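Local coordinates for protein VirX1 (PDB 6QGM) that is a marine cyanophage halogenase that iodinates diverse substrates, probably by the flavin-dependent route of the tryptophan halogenase family, at residues K252-R257 / A321-I326. Numbering follows the deposited sequence.
Sequences KAMATR and AKIFHI
M254 and H325 lie side by side on one face of a mixed β-sheet, where their two strands run antiparallel; strand 324-327 is an outermost strand of that sheet within the chain and strand 252-258 is its neighbour. A253 with I326 and A255 with F324 are the hydrogen-bonded pairs, the M254-H325 pair between them the non-hydrogen-bonded one. Three of the four ladder bonds run nearly straight at the hydrogen; A255 N to F324 O is more bent, at 144°. The packed part of the contact lies on the face of M254, H325 and I323. M254 CB sits over a face of the imidazole, 4.2 Å from the centroid of the H325 ring. The M254 chain then bends at its last torsion (chi3 71°), which brings CE back to H325 NE2 at 3.4 Å, while SD stands oblique to the ring. I323 CG2 also reaches M254 CB, at 3.5 Å, its side chain crossing that of M254 at a slant. Helix 303-314 borders this face: F310 touches T256, R311 touches I323, and K303 and E307 touch H325. The opposite face opens toward solvent at F324, which has K322 NZ at the edge of its ring, in plane, whereas A253 beside I326 is buried. Here I326 CD1 reaches the methyls of both alanines, coming within 4.1 Å of A255 CB. On its far side, strand 252-258 is paired by backbone bonds from K252, M254 and T256 to strand 290-296, so the contact adds an edge strand to the sheet. Beyond the regular ladder, a side chain takes over from the backbone: T256 OG1, turned opposite the backbone N by a chi1 of -168°, donates a 2.6 Å hydrogen bond to K322 O from above the carbonyl plane.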
loop_
_atom_site.group_PDB
_atom_site.type_symbol
_atom_site.label_atom_id
_atom_site.label_comp_id
_atom_site.label_asym_id
_atom_site.label_seq_id
_atom_site.Cartn_x
_atom_site.Cartn_y
_atom_site.Cartn_z
ATOM N N LYS B 252 20.386 -28.824 -4.437
ATOM C CA LYS B 252 21.756 -29.400 -4.503
ATOM C C LYS B 252 22.665 -28.469 -5.304
ATOM O O LYS B 252 22.151 -27.748 -6.197
ATOM C CB LYS B 252 21.716 -30.758 -5.199
ATOM C CG LYS B 252 20.761 -31.775 -4.600
ATOM C CD LYS B 252 20.990 -32.000 -3.122
ATOM C CE LYS B 252 20.123 -33.097 -2.544
ATOM N NZ LYS B 252 20.881 -33.943 -1.590
ATOM N N ALA B 253 23.967 -28.509 -5.030
ATOM C CA ALA B 253 25.013 -27.881 -5.875
ATOM C C ALA B 253 26.240 -28.790 -5.906
ATOM O O ALA B 253 26.526 -29.446 -4.903
ATOM C CB ALA B 253 25.364 -26.497 -5.376
ATOM N N MET B 254 26.904 -28.867 -7.047
ATOM C CA MET B 254 28.298 -29.356 -7.159
ATOM C C MET B 254 29.124 -28.197 -7.734
ATOM O O MET B 254 28.550 -27.345 -8.438
ATOM C CB MET B 254 28.384 -30.616 -8.036
ATOM C CG MET B 254 27.737 -30.467 -9.394
ATOM S SD MET B 254 27.658 -31.988 -10.310
ATOM C CE MET B 254 26.410 -32.878 -9.387
ATOM N N ALA B 255 30.408 -28.119 -7.375
ATOM C CA ALA B 255 31.314 -27.002 -7.725
ATOM C C ALA B 255 32.693 -27.573 -8.048
ATOM O O ALA B 255 33.013 -28.689 -7.585
ATOM C CB ALA B 255 31.358 -25.999 -6.604
ATOM N N THR B 256 33.454 -26.845 -8.860
ATOM C CA THR B 256 34.783 -27.272 -9.346
ATOM C C THR B 256 35.613 -26.044 -9.734
ATOM O O THR B 256 35.066 -24.908 -9.792
ATOM C CB THR B 256 34.628 -28.296 -10.483
ATOM O OG1 THR B 256 35.896 -28.899 -10.735
ATOM C CG2 THR B 256 34.072 -27.709 -11.767
ATOM N N ARG B 257 36.894 -26.292 -9.986
ATOM C CA ARG B 257 37.885 -25.314 -10.483
ATOM C C ARG B 257 38.315 -25.819 -11.858
ATOM O O ARG B 257 38.647 -26.990 -11.936
ATOM C CB ARG B 257 39.045 -25.213 -9.491
ATOM C CG ARG B 257 38.754 -24.392 -8.248
ATOM C CD ARG B 257 39.829 -24.576 -7.203
ATOM N NE ARG B 257 39.261 -24.349 -5.875
ATOM C CZ ARG B 257 39.947 -23.999 -4.792
ATOM N NH1 ARG B 257 41.258 -23.806 -4.854
ATOM N NH2 ARG B 257 39.302 -23.827 -3.644
ATOM N N ALA B 321 38.245 -32.704 -13.907
ATOM C CA ALA B 321 37.782 -31.714 -12.904
ATOM C C ALA B 321 37.439 -32.427 -11.598
ATOM O O ALA B 321 36.651 -33.378 -11.631
ATOM C CB ALA B 321 36.588 -30.948 -13.424
ATOM N N LYS B 322 38.020 -31.984 -10.482
ATOM C CA LYS B 322 37.638 -32.424 -9.116
ATOM C C LYS B 322 36.353 -31.682 -8.717
ATOM O O LYS B 322 36.389 -30.446 -8.669
ATOM C CB LYS B 322 38.811 -32.152 -8.176
ATOM C CG LYS B 322 38.720 -32.732 -6.780
ATOM C CD LYS B 322 40.030 -32.526 -6.045
ATOM C CE LYS B 322 40.075 -33.134 -4.651
ATOM N NZ LYS B 322 40.805 -32.277 -3.678
ATOM N N ILE B 323 35.273 -32.422 -8.454
ATOM C CA ILE B 323 33.902 -31.893 -8.184
ATOM C C ILE B 323 33.555 -32.151 -6.716
ATOM O O ILE B 323 33.688 -33.319 -6.261
ATOM C CB ILE B 323 32.860 -32.522 -9.134
ATOM C CG1 ILE B 323 33.195 -32.209 -10.596
ATOM C CG2 ILE B 323 31.444 -32.104 -8.767
ATOM C CD1 ILE B 323 32.169 -32.683 -11.581
ATOM N N PHE B 324 33.141 -31.083 -6.015
ATOM C CA PHE B 324 32.735 -31.096 -4.592
ATOM C C PHE B 324 31.227 -30.843 -4.508
ATOM O O PHE B 324 30.809 -29.747 -4.908
ATOM C CB PHE B 324 33.591 -30.088 -3.812
ATOM C CG PHE B 324 35.033 -30.515 -3.641
ATOM C CD1 PHE B 324 35.359 -31.736 -3.041
ATOM C CD2 PHE B 324 36.068 -29.779 -4.207
ATOM C CE1 PHE B 324 36.677 -32.151 -2.929
ATOM C CE2 PHE B 324 37.384 -30.196 -4.098
ATOM C CZ PHE B 324 37.683 -31.372 -3.451
ATOM N N HIS B 325 30.468 -31.792 -3.959
ATOM C CA HIS B 325 29.000 -31.716 -3.743
ATOM C C HIS B 325 28.707 -30.982 -2.442
ATOM O O HIS B 325 29.289 -31.319 -1.420
ATOM C CB HIS B 325 28.376 -33.115 -3.735
ATOM C CG HIS B 325 28.525 -33.778 -5.053
ATOM N ND1 HIS B 325 29.681 -34.426 -5.407
ATOM C CD2 HIS B 325 27.711 -33.834 -6.130
ATOM C CE1 HIS B 325 29.584 -34.855 -6.639
ATOM N NE2 HIS B 325 28.380 -34.530 -7.104
ATOM N N ILE B 326 27.812 -30.008 -2.514
ATOM C CA ILE B 326 27.377 -29.193 -1.354
ATOM C C ILE B 326 25.879 -29.423 -1.180
ATOM O O ILE B 326 25.118 -29.464 -2.194
ATOM C CB ILE B 326 27.717 -27.707 -1.532
ATOM C CG1 ILE B 326 29.073 -27.490 -2.207
ATOM C CG2 ILE B 326 27.651 -27.025 -0.178
ATOM C CD1 ILE B 326 29.106 -26.298 -3.158
#